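Local coordinates for protein arylsulfatase (Pseudoalteromonas sp. MB47, PDB 7AJ0) that is a fucoidan-active sulfatase, probably exo-acting, that probably hydrolyses sulfate esters of this algal polysaccharide and assembles as a hexamer, at residues 188-193 / 229-234. Residues are numbered along the deposited sequence; the frame is centred on the assembly and turned at random.
Sequences QFLVER and YPINSI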
loop_
_atom_site.group_PDB
_atom_site.type_symbol
_atom_site.label_atom_id
_atom_site.label_comp_id
_atom_site.label_asym_id
_atom_site.label_seq_id
_atom_site.Cartn_x
_atom_site.Cartn_y
_atom_site.Cartn_z
ATOM N N GLN A 188 -26.984 17.376 13.231
ATOM C CA GLN A 188 -26.167 18.300 12.453
ATOM C C GLN A 188 -26.580 19.751 12.675
ATOM O O GLN A 188 -25.796 20.659 12.378
ATOM C CB GLN A 188 -26.249 17.957 10.965
ATOM C CG GLN A 188 -27.634 18.106 10.364
ATOM C CD GLN A 188 -27.689 17.681 8.909
ATOM O OE1 GLN A 188 -26.661 17.556 8.244
ATOM N NE2 GLN A 188 -28.896 17.449 8.409
ATOM N N PHE A 189 -27.785 19.989 13.194
ATOM C CA PHE A 189 -28.256 21.332 13.498
ATOM C C PHE A 189 -28.194 21.653 14.987
ATOM O O PHE A 189 -28.723 22.685 15.409
ATOM C CB PHE A 189 -29.690 21.516 12.988
ATOM C CG PHE A 189 -29.819 21.435 11.494
ATOM C CD1 PHE A 189 -29.385 22.476 10.691
ATOM C CD2 PHE A 189 -30.376 20.319 10.892
ATOM C CE1 PHE A 189 -29.502 22.405 9.315
ATOM C CE2 PHE A 189 -30.493 20.241 9.517
ATOM C CZ PHE A 189 -30.057 21.284 8.729
ATOM N N LEU A 190 -27.553 20.802 15.785
ATOM C CA LEU A 190 -27.469 20.985 17.229
ATOM C C LEU A 190 -26.044 21.105 17.744
ATOM O O LEU A 190 -25.789 21.890 18.660
ATOM C CB LEU A 190 -28.159 19.815 17.945
ATOM C CG LEU A 190 -29.635 19.586 17.620
ATOM C CD1 LEU A 190 -30.147 18.334 18.329
ATOM C CD2 LEU A 190 -30.463 20.804 17.998
ATOM N N VAL A 191 -25.105 20.343 17.187
ATOM C CA VAL A 191 -23.722 20.338 17.668
ATOM C C VAL A 191 -22.982 21.394 16.851
ATOM O O VAL A 191 -22.451 21.124 15.774
ATOM C CB VAL A 191 -23.085 18.956 17.561
ATOM C CG1 VAL A 191 -21.814 18.893 18.393
ATOM C CG2 VAL A 191 -24.074 17.886 17.998
ATOM N N GLU A 192 -22.936 22.614 17.389
ATOM C CA GLU A 192 -22.421 23.751 16.633
ATOM C C GLU A 192 -20.989 23.517 16.164
ATOM O O GLU A 192 -20.677 23.685 14.981
ATOM C CB GLU A 192 -22.501 25.017 17.490
ATOM C CG GLU A 192 -22.128 26.292 16.761
ATOM C CD GLU A 192 -21.913 27.454 17.710
ATOM O OE1 GLU A 192 -22.885 28.190 17.991
ATOM O OE2 GLU A 192 -20.768 27.620 18.187
ATOM N N ARG A 193 -20.099 23.138 17.084
ATOM C CA ARG A 193 -18.682 23.057 16.738
ATOM C C ARG A 193 -18.411 21.935 15.744
ATOM O O ARG A 193 -17.620 22.105 14.808
ATOM C CB ARG A 193 -17.844 22.859 18.000
ATOM C CG ARG A 193 -16.348 22.809 17.738
ATOM C CD ARG A 193 -15.560 22.593 19.016
ATOM N NE ARG A 193 -14.120 22.613 18.773
ATOM C CZ ARG A 193 -13.368 23.712 18.792
ATOM N NH1 ARG A 193 -13.913 24.895 19.041
ATOM N NH2 ARG A 193 -12.066 23.623 18.560
ATOM N N TYR A 229 -43.173 15.675 19.613
ATOM C CA TYR A 229 -42.046 15.936 20.506
ATOM C C TYR A 229 -41.032 16.796 19.763
ATOM O O TYR A 229 -40.247 16.280 18.951
ATOM C CB TYR A 229 -41.412 14.633 20.990
ATOM C CG TYR A 229 -40.316 14.826 22.015
ATOM C CD1 TYR A 229 -38.991 14.984 21.624
ATOM C CD2 TYR A 229 -40.607 14.851 23.373
ATOM C CE1 TYR A 229 -37.986 15.165 22.560
ATOM C CE2 TYR A 229 -39.611 15.032 24.314
ATOM C CZ TYR A 229 -38.302 15.187 23.902
ATOM O OH TYR A 229 -37.309 15.364 24.838
ATOM N N PRO A 230 -41.018 18.105 20.005
ATOM C CA PRO A 230 -40.059 18.963 19.304
ATOM C C PRO A 230 -38.640 18.700 19.770
ATOM O O PRO A 230 -38.390 18.365 20.931
ATOM C CB PRO A 230 -40.504 20.386 19.672
ATOM C CG PRO A 230 -41.877 20.236 20.243
ATOM C CD PRO A 230 -41.898 18.887 20.890
ATOM N N ILE A 231 -37.701 18.865 18.845
ATOM C CA ILE A 231 -36.283 18.698 19.127
ATOM C C ILE A 231 -35.588 19.978 18.692
ATOM O O ILE A 231 -35.467 20.249 17.491
ATOM C CB ILE A 231 -35.689 17.468 18.425
ATOM C CG1 ILE A 231 -36.282 16.197 19.045
ATOM C CG2 ILE A 231 -34.174 17.477 18.538
ATOM C CD1 ILE A 231 -36.038 14.937 18.256
ATOM N N ASN A 232 -35.150 20.776 19.670
ATOM C CA ASN A 232 -34.474 22.039 19.410
ATOM C C ASN A 232 -33.180 22.177 20.202
ATOM O O ASN A 232 -32.565 23.251 20.180
ATOM C CB ASN A 232 -35.401 23.219 19.732
ATOM C CG ASN A 232 -36.670 23.207 18.902
ATOM O OD1 ASN A 232 -37.771 23.073 19.434
ATOM N ND2 ASN A 232 -36.520 23.352 17.588
ATOM N N SER A 233 -32.748 21.126 20.897
ATOM C CA SER A 233 -31.544 21.203 21.709
ATOM C C SER A 233 -31.031 19.799 21.983
ATOM O O SER A 233 -31.748 18.810 21.806
ATOM C CB SER A 233 -31.810 21.933 23.029
ATOM O OG SER A 233 -32.670 21.163 23.851
ATOM N N ILE A 234 -29.772 19.731 22.424
ATOM C CA ILE A 234 -29.191 18.452 22.822
ATOM C C ILE A 234 -29.984 17.844 23.972
ATOM O O ILE A 234 -30.163 16.623 24.047
ATOM C CB ILE A 234 -27.706 18.631 23.196
ATOM C CG1 ILE A 234 -26.847 18.775 21.938
ATOM C CG2 ILE A 234 -27.223 17.459 24.048
ATOM C CD1 ILE A 234 -26.804 20.179 21.374
#
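Leu190 reaches across to the backbone of 229-234 and spreads its two methyls over the turn that leads out of strand 226-230. Its CB already points toward that segment, and CG anti to the carbonyl carbon (chi1 -59°), with chi2 at 176°, places the methyls against the 231-233 backbone. Leu190 CD2 lies against the peptide joining Asn232 to Ser233, 3.7 Å from Ser233 N. Leu190 CD1 sits 3.9 Å from Ser233 O and also meets Ile231 CG2. Ile234 approaches from the helical end of the segment: its chi2 of 83° bends CD1 back onto Leu190, where the methyl touches Leu190 CB at 3.7 Å and Leu190 O at 3.4 Å. Beyond the apolar pairs of Leu190 with Ile231 and Ile234, the contact is largely methyl against peptide backbone. It joins the loop after helix 183-187 to a strand-to-helix corner at the surface of the chain, within the sulfatase region, of the alkaline phosphatase clan. Ser233 is the N-cap of helix 234-238, its OG bonded to Asp236 N; Asp236 OD2 accepts Asn232 N, tying the start of the helix to the residue before the cap. Ile237 of that helix touches both Leu190 and Ile231. Further along the loop, Glu192 OE2 forms a salt bridge with Lys282 of a neighbouring subunit.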